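Local coordinates for ErfK/YbiS/YcfS/YnhG family protein (Xylanimonas cellulosilytica, PDB 4LPQ) that probably acts as a peptidoglycan L,D-transpeptidase, cross-linking cell-wall peptides through its YkuD-type catalytic domain, which follows a putative peptidoglycan-binding domain in the same chain, at residues Thr148-Asp153 against Ala165-Ser170; Ser171-Pro176 against Cys181-Asn186; Thr129-Asp134 against Lys158-Gly163. All coordinates share one frame; numbering follows the deposited sequence.

Contact 1 of 3, residues Thr148-Asp153 against Ala165-Ser170; sequences TLELGD and AVHGSS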
ATOM      1  N   THR A 148       8.764 -19.166  -0.260  1.00 26.22           N
ATOM      2  CA  THR A 148      10.227 -19.473  -0.164  1.00 28.31           C
ATOM      3  C   THR A 148      11.056 -18.273   0.253  1.00 29.19           C
ATOM      4  O   THR A 148      12.173 -18.454   0.750  1.00 39.83           O
ATOM      5  CB  THR A 148      10.787 -20.082  -1.537  1.00 37.48           C
ATOM      6  OG1 THR A 148      10.642 -19.195  -2.699  1.00 43.44           O
ATOM      7  CG2 THR A 148      10.043 -21.346  -1.823  1.00 43.11           C
ATOM      8  N   LEU A 149      10.514 -17.063   0.014  1.00 24.00           N
ATOM      9  CA  LEU A 149      11.206 -15.798   0.320  1.00 23.06           C
ATOM     10  C   LEU A 149      10.836 -15.303   1.698  1.00 22.24           C
ATOM     11  O   LEU A 149      11.685 -15.025   2.540  1.00 24.73           O
ATOM     12  CB  LEU A 149      10.838 -14.690  -0.728  1.00 23.85           C
ATOM     13  CG  LEU A 149      11.628 -14.674  -2.004  1.00 37.84           C
ATOM     14  CD1 LEU A 149      11.321 -15.939  -2.839  1.00 53.89           C
ATOM     15  CD2 LEU A 149      11.226 -13.408  -2.751  1.00 40.89           C
ATOM     16  N   GLU A 150       9.566 -15.076   1.902  1.00 22.17           N
ATOM     17  CA  GLU A 150       9.044 -14.480   3.122  1.00 21.45           C
ATOM     18  C   GLU A 150       8.956 -15.470   4.274  1.00 20.20           C
ATOM     19  O   GLU A 150       8.656 -16.631   4.019  1.00 23.38           O
ATOM     20  CB  GLU A 150       7.703 -13.806   2.908  1.00 21.27           C
ATOM     21  CG  GLU A 150       7.691 -12.765   1.783  1.00 25.87           C
ATOM     22  CD  GLU A 150       8.638 -11.565   1.994  1.00 22.48           C
ATOM     23  OE1 GLU A 150       8.776 -11.133   3.098  1.00 31.44           O
ATOM     24  OE2 GLU A 150       9.287 -11.232   1.021  1.00 30.34           O
ATOM     25  N   LEU A 151       9.118 -14.980   5.493  1.00 23.58           N
ATOM     26  CA  LEU A 151       8.977 -15.841   6.673  1.00 23.97           C
ATOM     27  C   LEU A 151       7.594 -16.216   7.072  1.00 29.84           C
ATOM     28  O   LEU A 151       7.336 -17.343   7.562  1.00 36.16           O
ATOM     29  CB  LEU A 151       9.641 -15.141   7.843  1.00 28.90           C
ATOM     30  CG  LEU A 151      11.141 -15.110   7.825  1.00 29.47           C
ATOM     31  CD1 LEU A 151      11.676 -14.470   9.087  1.00 46.94           C
ATOM     32  CD2 LEU A 151      11.634 -16.574   7.709  1.00 46.25           C
ATOM     33  N   GLY A 152       6.675 -15.295   6.936  1.00 31.30           N
ATOM     34  CA  GLY A 152       5.276 -15.655   7.320  1.00 30.56           C
ATOM     35  C   GLY A 152       4.524 -16.138   6.080  1.00 27.12           C
ATOM     36  O   GLY A 152       5.088 -16.378   4.971  1.00 31.37           O
ATOM     37  N   ASP A 153       3.246 -16.287   6.244  1.00 22.13           N
ATOM     38  CA  ASP A 153       2.363 -16.654   5.142  1.00 20.59           C
ATOM     39  C   ASP A 153       1.880 -15.381   4.411  1.00 19.58           C
ATOM     40  O   ASP A 153       1.864 -14.266   4.955  1.00 21.58           O
ATOM     41  CB  ASP A 153       1.160 -17.462   5.618  1.00 25.27           C
ATOM     42  CG  ASP A 153       1.538 -18.858   6.097  1.00 29.42           C
ATOM     43  OD1 ASP A 153       2.509 -19.495   5.638  1.00 31.29           O
ATOM     44  OD2 ASP A 153       0.803 -19.311   6.964  1.00 41.09           O
ATOM     45  N   ALA A 165       6.009 -11.605  -5.129  1.00 12.53           N
ATOM     46  CA  ALA A 165       4.605 -11.437  -5.232  1.00 11.91           C
ATOM     47  C   ALA A 165       4.150 -10.196  -4.523  1.00 12.64           C
ATOM     48  O   ALA A 165       4.801  -9.669  -3.624  1.00 12.90           O
ATOM     49  CB  ALA A 165       3.883 -12.632  -4.579  1.00 14.11           C
ATOM     50  N   VAL A 166       2.972  -9.716  -4.918  1.00 10.91           N
ATOM     51  CA  VAL A 166       2.130  -8.775  -4.135  1.00 12.29           C
ATOM     52  C   VAL A 166       1.163  -9.639  -3.329  1.00 12.29           C
ATOM     53  O   VAL A 166       0.535 -10.564  -3.868  1.00 12.29           O
ATOM     54  CB  VAL A 166       1.342  -7.826  -5.057  1.00 12.03           C
ATOM     55  CG1 VAL A 166       0.529  -6.840  -4.227  1.00 14.10           C
ATOM     56  CG2 VAL A 166       2.303  -7.053  -5.956  1.00 13.49           C
ATOM     57  N   HIS A 167       1.068  -9.375  -2.034  1.00 12.31           N
ATOM     58  CA  HIS A 167       0.203 -10.185  -1.160  1.00 12.11           C
ATOM     59  C   HIS A 167      -0.295  -9.456   0.009  1.00 11.06           C
ATOM     60  O   HIS A 167       0.314  -8.443   0.412  1.00 12.29           O
ATOM     61  CB  HIS A 167       0.946 -11.470  -0.719  1.00 13.00           C
ATOM     62  CG  HIS A 167       2.109 -11.185   0.187  1.00 12.56           C
ATOM     63  ND1 HIS A 167       1.985 -11.119   1.563  1.00 13.46           N
ATOM     64  CD2 HIS A 167       3.401 -10.950  -0.094  1.00 15.33           C
ATOM     65  CE1 HIS A 167       3.190 -10.850   2.069  1.00 14.45           C
ATOM     66  NE2 HIS A 167       4.054 -10.711   1.091  1.00 16.49           N
ATOM     67  N   GLY A 168      -1.352  -9.919   0.608  1.00 11.63           N
ATOM     68  CA  GLY A 168      -1.775  -9.409   1.898  1.00 12.09           C
ATOM     69  C   GLY A 168      -0.952  -9.929   3.063  1.00 12.28           C
ATOM     70  O   GLY A 168      -0.416 -11.049   3.045  1.00 13.45           O
ATOM     71  N   SER A 169      -0.809  -9.059   4.035  1.00 13.24           N
ATOM     72  CA  SER A 169       0.020  -9.325   5.210  1.00 14.47           C
ATOM     73  C   SER A 169      -0.600  -8.754   6.443  1.00 14.38           C
ATOM     74  O   SER A 169      -1.399  -7.817   6.344  1.00 13.97           O
ATOM     75  CB  SER A 169       1.415  -8.766   5.009  1.00 17.60           C
ATOM     76  OG  SER A 169       2.361  -9.205   5.980  1.00 28.58           O
ATOM     77  N   SER A 170      -0.205  -9.214   7.627  1.00 15.23           N
ATOM     78  CA  SER A 170      -0.712  -8.615   8.843  0.50 16.21           C
ATOM     79  C   SER A 170      -0.135  -7.277   9.218  1.00 16.54           C
ATOM     80  O   SER A 170      -0.732  -6.566  10.014  1.00 20.20           O
ATOM     81  CB  SER A 170      -0.444  -9.560  10.040  0.50 19.46           C
ATOM     82  OG  SER A 170       0.980  -9.764  10.169  0.50 20.91           O
TER
HETATM   83  O   HOH W   1       3.278 -11.923   5.130  1.00 32.46           O

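Contact 2 of 3, residues Ser171-Pro176 against Cys181-Asn186; sequences SIPTYP and CVRVSN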
ATOM      1  N   SER A 171       1.032  -6.976   8.718  1.00 15.10           N
ATOM      2  CA  SER A 171       1.778  -5.738   9.051  1.00 17.08           C
ATOM      3  C   SER A 171       2.388  -5.157   7.792  1.00 13.68           C
ATOM      4  O   SER A 171       3.198  -5.779   7.082  1.00 16.27           O
ATOM      5  CB  SER A 171       2.827  -5.989  10.088  1.00 20.52           C
ATOM      6  OG  SER A 171       3.479  -4.741  10.426  1.00 20.70           O
ATOM      7  N   ILE A 172       2.061  -3.895   7.580  1.00 13.42           N
ATOM      8  CA  ILE A 172       2.503  -3.129   6.412  1.00 12.62           C
ATOM      9  C   ILE A 172       3.019  -1.781   6.966  1.00 12.49           C
ATOM     10  O   ILE A 172       2.278  -0.794   6.956  1.00 13.29           O
ATOM     11  CB  ILE A 172       1.409  -2.967   5.380  1.00 11.13           C
ATOM     12  CG1 ILE A 172       0.728  -4.277   5.054  1.00 13.50           C
ATOM     13  CG2 ILE A 172       2.011  -2.383   4.131  1.00 12.23           C
ATOM     14  CD1 ILE A 172      -0.551  -4.501   5.840  1.00 14.41           C
ATOM     15  N   PRO A 173       4.279  -1.767   7.431  1.00 12.93           N
ATOM     16  CA  PRO A 173       4.727  -0.601   8.123  1.00 13.05           C
ATOM     17  C   PRO A 173       5.180   0.540   7.194  1.00 13.16           C
ATOM     18  O   PRO A 173       5.098   0.427   5.967  1.00 14.59           O
ATOM     19  CB  PRO A 173       5.889  -1.077   8.884  1.00 15.49           C
ATOM     20  CG  PRO A 173       6.264  -2.317   8.379  1.00 20.69           C
ATOM     21  CD  PRO A 173       5.220  -2.886   7.577  1.00 13.64           C
ATOM     22  N   THR A 174       5.585   1.641   7.791  1.00 12.33           N
ATOM     23  CA  THR A 174       6.002   2.792   7.084  1.00 11.39           C
ATOM     24  C   THR A 174       7.412   2.775   6.494  1.00 12.25           C
ATOM     25  O   THR A 174       7.839   3.745   5.871  1.00 14.15           O
ATOM     26  CB  THR A 174       5.873   4.030   7.942  1.00 13.09           C
ATOM     27  OG1 THR A 174       6.713   3.879   9.084  1.00 13.65           O
ATOM     28  CG2 THR A 174       4.463   4.351   8.383  1.00 14.75           C
ATOM     29  N   TYR A 175       8.105   1.678   6.690  1.00 12.58           N
ATOM     30  CA  TYR A 175       9.401   1.421   6.090  1.00 13.06           C
ATOM     31  C   TYR A 175       9.353   0.069   5.414  1.00 11.77           C
ATOM     32  O   TYR A 175       8.471  -0.753   5.695  1.00 12.67           O
ATOM     33  CB  TYR A 175      10.483   1.449   7.217  1.00 14.99           C
ATOM     34  CG  TYR A 175      10.292   0.412   8.298  1.00 13.57           C
ATOM     35  CD1 TYR A 175      10.817  -0.840   8.199  1.00 15.06           C
ATOM     36  CD2 TYR A 175       9.510   0.676   9.412  1.00 15.26           C
ATOM     37  CE1 TYR A 175      10.621  -1.799   9.160  1.00 16.21           C
ATOM     38  CE2 TYR A 175       9.275  -0.301  10.395  1.00 15.52           C
ATOM     39  CZ  TYR A 175       9.875  -1.546  10.274  1.00 15.22           C
ATOM     40  OH  TYR A 175       9.670  -2.493  11.237  1.00 17.68           O
ATOM     41  N   PRO A 176      10.291  -0.160   4.500  1.00 13.38           N
ATOM     42  CA  PRO A 176      10.372  -1.482   3.815  1.00 13.16           C
ATOM     43  C   PRO A 176      10.790  -2.556   4.791  1.00 15.67           C
ATOM     44  O   PRO A 176      11.880  -2.483   5.349  1.00 16.24           O
ATOM     45  CB  PRO A 176      11.323  -1.237   2.702  1.00 16.65           C
ATOM     46  CG  PRO A 176      11.809   0.124   2.810  1.00 17.70           C
ATOM     47  CD  PRO A 176      11.277   0.780   3.974  1.00 15.88           C
ATOM     48  N   CYS A 181       9.063  -9.509  -1.149  1.00 14.15           N
ATOM     49  CA  CYS A 181       7.735  -9.364  -1.708  1.00 13.21           C
ATOM     50  C   CYS A 181       7.141  -7.998  -1.306  1.00 14.15           C
ATOM     51  O   CYS A 181       7.663  -7.293  -0.430  1.00 14.92           O
ATOM     52  CB  CYS A 181       6.884 -10.446  -1.193  1.00 14.70           C
ATOM     53  SG  CYS A 181       7.309 -12.070  -1.930  1.00 16.41           S
ATOM     54  N   VAL A 182       6.047  -7.649  -1.986  1.00 12.82           N
ATOM     55  CA  VAL A 182       5.363  -6.401  -1.701  1.00 13.21           C
ATOM     56  C   VAL A 182       4.118  -6.658  -0.937  1.00 11.90           C
ATOM     57  O   VAL A 182       3.171  -7.260  -1.471  1.00 12.49           O
ATOM     58  CB  VAL A 182       5.079  -5.645  -3.012  1.00 13.51           C
ATOM     59  CG1 VAL A 182       4.358  -4.357  -2.738  1.00 13.62           C
ATOM     60  CG2 VAL A 182       6.410  -5.409  -3.787  1.00 15.10           C
ATOM     61  N   ARG A 183       4.036  -6.223   0.301  1.00 11.93           N
ATOM     62  CA  ARG A 183       2.927  -6.425   1.192  1.00 13.48           C
ATOM     63  C   ARG A 183       1.911  -5.259   1.085  1.00 12.27           C
ATOM     64  O   ARG A 183       2.337  -4.105   1.013  1.00 12.87           O
ATOM     65  CB  ARG A 183       3.418  -6.381   2.687  1.00 18.74           C
ATOM     66  CG  ARG A 183       4.405  -7.404   2.998  1.00 21.61           C
ATOM     67  CD  ARG A 183       4.795  -7.095   4.440  1.00 20.26           C
ATOM     68  NE  ARG A 183       5.699  -8.067   4.799  1.00 20.90           N
ATOM     69  CZ  ARG A 183       6.270  -8.120   5.951  1.00 36.23           C
ATOM     70  NH1 ARG A 183       5.923  -7.255   6.922  1.00 30.86           N
ATOM     71  NH2 ARG A 183       7.162  -9.043   6.078  1.00 37.58           N
ATOM     72  N   VAL A 184       0.663  -5.609   1.186  1.00 11.76           N
ATOM     73  CA  VAL A 184      -0.471  -4.680   1.335  1.00 10.70           C
ATOM     74  C   VAL A 184      -1.435  -5.276   2.357  1.00 10.93           C
ATOM     75  O   VAL A 184      -1.278  -6.430   2.745  1.00 11.73           O
ATOM     76  CB  VAL A 184      -1.186  -4.377   0.002  1.00 12.83           C
ATOM     77  CG1 VAL A 184      -0.192  -3.775  -1.010  1.00 12.74           C
ATOM     78  CG2 VAL A 184      -1.861  -5.621  -0.536  1.00 12.87           C
ATOM     79  N   SER A 185      -2.446  -4.536   2.793  1.00 11.72           N
ATOM     80  CA  SER A 185      -3.431  -5.114   3.713  1.00 12.27           C
ATOM     81  C   SER A 185      -4.237  -6.228   3.073  1.00 11.84           C
ATOM     82  O   SER A 185      -4.399  -6.239   1.840  1.00 12.21           O
ATOM     83  CB  SER A 185      -4.374  -4.066   4.285  1.00 11.41           C
ATOM     84  OG  SER A 185      -5.286  -3.592   3.295  1.00 12.78           O
ATOM     85  N   ASN A 186      -4.789  -7.112   3.864  1.00 11.88           N
ATOM     86  CA  ASN A 186      -5.665  -8.134   3.294  1.00 13.59           C
ATOM     87  C   ASN A 186      -6.876  -7.533   2.555  1.00 13.16           C
ATOM     88  O   ASN A 186      -7.245  -8.007   1.533  1.00 14.37           O
ATOM     89  CB  ASN A 186      -6.083  -9.119   4.372  1.00 13.91           C
ATOM     90  CG  ASN A 186      -4.996  -9.997   4.899  1.00 14.76           C
ATOM     91  OD1 ASN A 186      -3.919 -10.084   4.409  1.00 14.07           O
ATOM     92  ND2 ASN A 186      -5.355 -10.666   5.960  1.00 30.11           N
TER

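Contact 3 of 3, residues Thr129-Asp134 against Lys158-Gly163; sequences TTPRGD and KYFRGG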
ATOM      1  N   THR A 129      16.099  -7.562  -1.487  1.00 19.39           N
ATOM      2  CA  THR A 129      15.877  -6.563  -2.505  0.50 18.00           C
ATOM      3  C   THR A 129      14.574  -6.881  -3.250  1.00 20.46           C
ATOM      4  O   THR A 129      14.382  -8.018  -3.639  1.00 31.33           O
ATOM      5  CB  THR A 129      17.087  -6.568  -3.521  0.50 18.70           C
ATOM      6  OG1 THR A 129      18.322  -6.372  -2.818  0.50 29.40           O
ATOM      7  CG2 THR A 129      16.909  -5.508  -4.641  0.50 20.37           C
ATOM      8  N   THR A 130      13.778  -5.884  -3.538  1.00 16.43           N
ATOM      9  CA  THR A 130      12.653  -6.013  -4.451  1.00 15.05           C
ATOM     10  C   THR A 130      13.083  -5.556  -5.786  1.00 16.33           C
ATOM     11  O   THR A 130      13.650  -4.443  -5.897  1.00 18.41           O
ATOM     12  CB  THR A 130      11.489  -5.143  -3.933  1.00 14.69           C
ATOM     13  OG1 THR A 130      11.082  -5.637  -2.623  1.00 15.40           O
ATOM     14  CG2 THR A 130      10.308  -5.167  -4.863  1.00 15.72           C
ATOM     15  N   PRO A 131      12.849  -6.349  -6.815  1.00 16.81           N
ATOM     16  CA  PRO A 131      13.385  -5.930  -8.078  1.00 19.56           C
ATOM     17  C   PRO A 131      12.615  -4.785  -8.719  1.00 17.87           C
ATOM     18  O   PRO A 131      11.418  -4.706  -8.607  1.00 20.31           O
ATOM     19  CB  PRO A 131      13.238  -7.173  -8.979  1.00 24.96           C
ATOM     20  CG  PRO A 131      12.182  -7.965  -8.340  1.00 30.43           C
ATOM     21  CD  PRO A 131      12.238  -7.666  -6.872  1.00 18.68           C
ATOM     22  N   ARG A 132      13.334  -3.907  -9.355  1.00 18.41           N
ATOM     23  CA  ARG A 132      12.820  -2.862 -10.177  1.00 16.74           C
ATOM     24  C   ARG A 132      12.701  -3.375 -11.597  1.00 16.97           C
ATOM     25  O   ARG A 132      13.535  -4.167 -12.080  1.00 20.01           O
ATOM     26  CB  ARG A 132      13.705  -1.617 -10.177  1.00 19.67           C
ATOM     27  CG  ARG A 132      13.622  -0.890  -8.875  1.00 23.49           C
ATOM     28  CD  ARG A 132      14.629   0.255  -8.680  1.00 37.78           C
ATOM     29  NE  ARG A 132      14.814   0.392  -7.185  1.00 54.28           N
ATOM     30  CZ  ARG A 132      14.417   1.287  -6.220  1.00 46.16           C
ATOM     31  NH1 ARG A 132      13.682   2.563  -6.234  1.00 37.17           N
ATOM     32  NH2 ARG A 132      14.749   0.841  -5.041  1.00 41.99           N
ATOM     33  N   GLY A 133      11.646  -2.972 -12.286  1.00 15.40           N
ATOM     34  CA  GLY A 133      11.421  -3.403 -13.645  1.00 14.73           C
ATOM     35  C   GLY A 133      10.001  -3.569 -14.022  1.00 13.49           C
ATOM     36  O   GLY A 133       9.113  -3.083 -13.365  1.00 15.36           O
ATOM     37  N   ASP A 134       9.814  -4.177 -15.224  1.00 15.41           N
ATOM     38  CA  ASP A 134       8.539  -4.233 -15.839  1.00 14.33           C
ATOM     39  C   ASP A 134       8.162  -5.717 -16.003  1.00 14.25           C
ATOM     40  O   ASP A 134       8.776  -6.384 -16.848  1.00 13.99           O
ATOM     41  CB  ASP A 134       8.692  -3.534 -17.164  1.00 16.92           C
ATOM     42  CG  ASP A 134       7.513  -2.988 -17.728  1.00 20.17           C
ATOM     43  OD1 ASP A 134       6.444  -3.492 -17.539  1.00 22.26           O
ATOM     44  OD2 ASP A 134       7.711  -1.988 -18.545  1.00 26.28           O
ATOM     45  N   LYS A 158      -0.249 -12.704  -5.666  1.00 11.73           N
ATOM     46  CA  LYS A 158      -0.178 -12.565  -7.094  1.00 12.60           C
ATOM     47  C   LYS A 158       1.313 -12.436  -7.484  1.00 12.18           C
ATOM     48  O   LYS A 158       1.981 -11.450  -7.071  1.00 13.22           O
ATOM     49  CB  LYS A 158      -0.935 -11.392  -7.606  1.00 12.99           C
ATOM     50  CG  LYS A 158      -2.414 -11.540  -7.401  1.00 16.17           C
ATOM     51  CD  LYS A 158      -3.210 -10.965  -8.367  1.00 34.45           C
ATOM     52  CE  LYS A 158      -4.672 -11.110  -8.140  1.00 30.08           C
ATOM     53  NZ  LYS A 158      -5.445 -11.652  -9.302  1.00 23.21           N
ATOM     54  N   TYR A 159       1.867 -13.454  -8.089  1.00 11.74           N
ATOM     55  CA  TYR A 159       3.271 -13.556  -8.326  1.00 10.84           C
ATOM     56  C   TYR A 159       3.647 -12.866  -9.641  1.00 11.28           C
ATOM     57  O   TYR A 159       2.977 -13.059 -10.647  1.00 12.65           O
ATOM     58  CB  TYR A 159       3.722 -15.019  -8.420  1.00 12.47           C
ATOM     59  CG  TYR A 159       3.484 -15.802  -7.206  1.00 13.28           C
ATOM     60  CD1 TYR A 159       2.247 -16.315  -6.897  1.00 14.93           C
ATOM     61  CD2 TYR A 159       4.517 -16.055  -6.336  1.00 14.12           C
ATOM     62  CE1 TYR A 159       2.008 -17.028  -5.745  1.00 15.23           C
ATOM     63  CE2 TYR A 159       4.306 -16.808  -5.177  1.00 14.79           C
ATOM     64  CZ  TYR A 159       3.049 -17.323  -4.901  1.00 15.56           C
ATOM     65  OH  TYR A 159       2.799 -18.073  -3.740  1.00 17.75           O
ATOM     66  N   PHE A 160       4.716 -12.058  -9.629  1.00 12.93           N
ATOM     67  CA  PHE A 160       5.169 -11.346 -10.810  1.00 12.45           C
ATOM     68  C   PHE A 160       6.582 -11.633 -11.232  1.00 12.54           C
ATOM     69  O   PHE A 160       6.947 -11.288 -12.385  1.00 13.74           O
ATOM     70  CB  PHE A 160       4.950  -9.820 -10.715  1.00 13.84           C
ATOM     71  CG  PHE A 160       5.716  -9.190  -9.541  1.00 13.41           C
ATOM     72  CD1 PHE A 160       7.014  -8.747  -9.692  1.00 14.13           C
ATOM     73  CD2 PHE A 160       5.136  -9.020  -8.293  1.00 14.19           C
ATOM     74  CE1 PHE A 160       7.717  -8.168  -8.668  1.00 13.48           C
ATOM     75  CE2 PHE A 160       5.846  -8.468  -7.269  1.00 13.75           C
ATOM     76  CZ  PHE A 160       7.127  -8.073  -7.452  1.00 13.68           C
ATOM     77  N   ARG A 161       7.451 -12.251 -10.424  1.00 11.55           N
ATOM     78  CA  ARG A 161       8.790 -12.658 -10.867  1.00 12.66           C
ATOM     79  C   ARG A 161       9.281 -13.720  -9.927  1.00 12.95           C
ATOM     80  O   ARG A 161       9.602 -13.397  -8.780  1.00 14.21           O
ATOM     81  CB  ARG A 161       9.771 -11.453 -10.906  1.00 14.26           C
ATOM     82  CG  ARG A 161      11.105 -11.801 -11.506  1.00 15.64           C
ATOM     83  CD  ARG A 161      12.097 -10.729 -11.121  1.00 21.35           C
ATOM     84  NE  ARG A 161      13.319 -10.761 -11.789  1.00 22.34           N
ATOM     85  CZ  ARG A 161      14.491 -10.992 -11.250  1.00 30.68           C
ATOM     86  NH1 ARG A 161      14.565 -11.522 -10.077  1.00 28.07           N
ATOM     87  NH2 ARG A 161      15.594 -10.850 -11.981  1.00 24.10           N
ATOM     88  N   GLY A 162       9.286 -14.963 -10.335  1.00 14.54           N
ATOM     89  CA  GLY A 162       9.691 -16.031  -9.439  1.00 15.88           C
ATOM     90  C   GLY A 162       8.833 -15.938  -8.175  1.00 13.90           C
ATOM     91  O   GLY A 162       7.591 -15.936  -8.244  1.00 14.80           O
ATOM     92  N   GLY A 163       9.476 -15.991  -7.024  1.00 14.31           N
ATOM     93  CA  GLY A 163       8.783 -15.915  -5.761  1.00 14.52           C
ATOM     94  C   GLY A 163       8.302 -14.569  -5.320  1.00 13.88           C
ATOM     95  O   GLY A 163       7.647 -14.420  -4.328  1.00 16.81           O
TER

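Contact 1 of 3, residues Thr148-Asp153 against Ala165-Ser170
Glu150 and His167 meet in the catalytic domain by van der Waals contact rather than by a polar bond. The CG methylene of Glu150 comes within 4.2 Å of His167 NE2, approaching the imidazole at a slant. The glutamate chain is curled, which turns its carboxylate away from the ring, toward the loop of Cys181: Glu150 OE1 stays 5.1 Å from His167 NE2. The carboxylate is taken up by backbone amides instead, OE2 by that of Cys181 and OE1 by that of His179, so this buried acid is satisfied by the loop that carries the predicted nucleophile.

The hydrogen bond that fixes the ring lies within 165-170. His167 ND1 donates to Gly168 O over 2.8 Å, nearly straight at 166°. The acceptor lies close to the imidazole plane, whereas ND1 stands well above the Gly168 carbonyl plane. Placing CG between the backbone N and the carbonyl carbon (chi1 67°) turns the ring back over its own chain and makes this bond possible.

A water supplies the remaining link. It donates to Asp153 O at 2.7 Å and is hydrogen-bonded to Ser169 OG at 3.0 Å, tying the end of the 148-153 loop to the chain just beyond strand 164-168. The link uses the Asp153 carbonyl; the side chain points away from 165-170.

With ND1 spent on a main-chain carbonyl, NE2 is the ring nitrogen turned toward the active site, 4.6 Å from Cys181 SG. This is consistent with the cysteine, histidine and backbone-carbonyl arrangement known from L,D-transpeptidases: Gly168 would steady the predicted proton donor/acceptor, and Glu150 would position the nucleophile loop.

Contact 2 of 3, residues Ser171-Pro176 against Cys181-Asn186
Ile172 lies along the backbone of 183-185, while Arg183 reaches back to the carbonyl of Ser171. Segment 171-176 leads into the SHGCxR signature of the YkuD fold, and 181-186 begins inside it: Arg183 is the signature's final residue, on strand 182-184 just after the predicted nucleophile Cys181.

Ile172 spreads its branches over successive residues. Its CG2 touches Arg183 O at 3.6 Å, CG1 sits 3.6 Å from Val184 C, and CD1 reaches Ser185 N, also at 3.6 Å. The isoleucine therefore covers main chain more than side chains. Trp43 and Gln47 of helix 43-56, in the putative peptidoglycan-binding domain, also touch it, making Ile172 a joint between the two domains.

Arg183 starts with CG anti to its carbonyl carbon (chi1 -60°) and then runs extended, past the Ser171 carbonyl. NH1 donates to Ser171 O over 3.1 Å, a somewhat bent bond at 150°, with the oxygen at the guanidinium edge, a little out of its plane. The oxygen also lies 3.4 Å from Arg183 CD, alongside the extended chain. NH2 keeps a long, weak ion pair with Glu150.

Beyond the strand, Ser185 turns its OG to cap helix 186-196 at the N of Ala188, while its CB rests 4.2 Å from Ile172 CD1.

Contact 3 of 3, residues Thr129-Asp134 against Lys158-Gly163
Pro131 meets both Phe160 and Arg161 with its CG, and it carries nearly all of what joins 129-134 to 158-163. Just ahead of it, Thr130 contributes little across the gap. Its OG1 is held by Gly180 O and Gly114 N, which pins the chain beside the loop that carries the predicted nucleophile.

At Pro131 the ring points its CG at both partners. That atom lies 4.5 Å from Phe160 CE1, close to the plane of the phenyl ring, so the aromatic is met at its rim and not over a face. The same CG is 3.9 Å from Arg161 CD. Arg161 has its CG anti to the backbone N (chi1 -173°) and runs extended as far as NE, bringing CD to the proline; the two side chains cross at a slant. Hydrocarbon meets hydrocarbon throughout, and no hydrogen bond joins the two segments.

Arg161 and Phe160 can both reach Pro131 because the chain forms a classic beta bulge here: the two residues together face Tyr164, and both send their side chains toward the proline. Phe160 is buried, Arg161 exposed.

Past the proline the first segment turns away. Arg132 extends to salt bridges with the C-terminal carboxylate of Tyr207 and with Asp93. Gly133 then opens strand 133-140 with a phi of 146°, at which a CB would be jammed against the carbonyl O of Arg132, so the backbone calls for glycine. Asp134 continues the strand.

Phe160 packs on Val204 and Leu206 of strand 203-206 and on Val166 of strand 164-168, whereas Arg161 leans on Phe135 of strand 133-140. Pro131 also touches Tyr164, so the cluster sits where strand 154-159 turns its corner, against strands 203-206, 164-168 and 133-140.

In the fold
The three contacts share one mixed sheet but differ in depth and chemistry. Contact 1 is mostly buried, its polar groups linked across the segments only through a water. Contact 2, nearest the centre of the chain and partly buried, sets an isoleucine against main chain and adds one arginine bond. Contact 3 is apolar and farthest out, with an exposed arginine. Contacts 1 and 2 hold neighbouring strands, 164-168 and 182-184, joined where Ala165 O meets Val182 N. Contact 3 meets contact 1 through the strand pairing of Lys158 with Val166, and Gly163 O packs near Cys181 SG. The predicted catalytic pair thus comes from contacts 1 and 2, with contact 3 alongside.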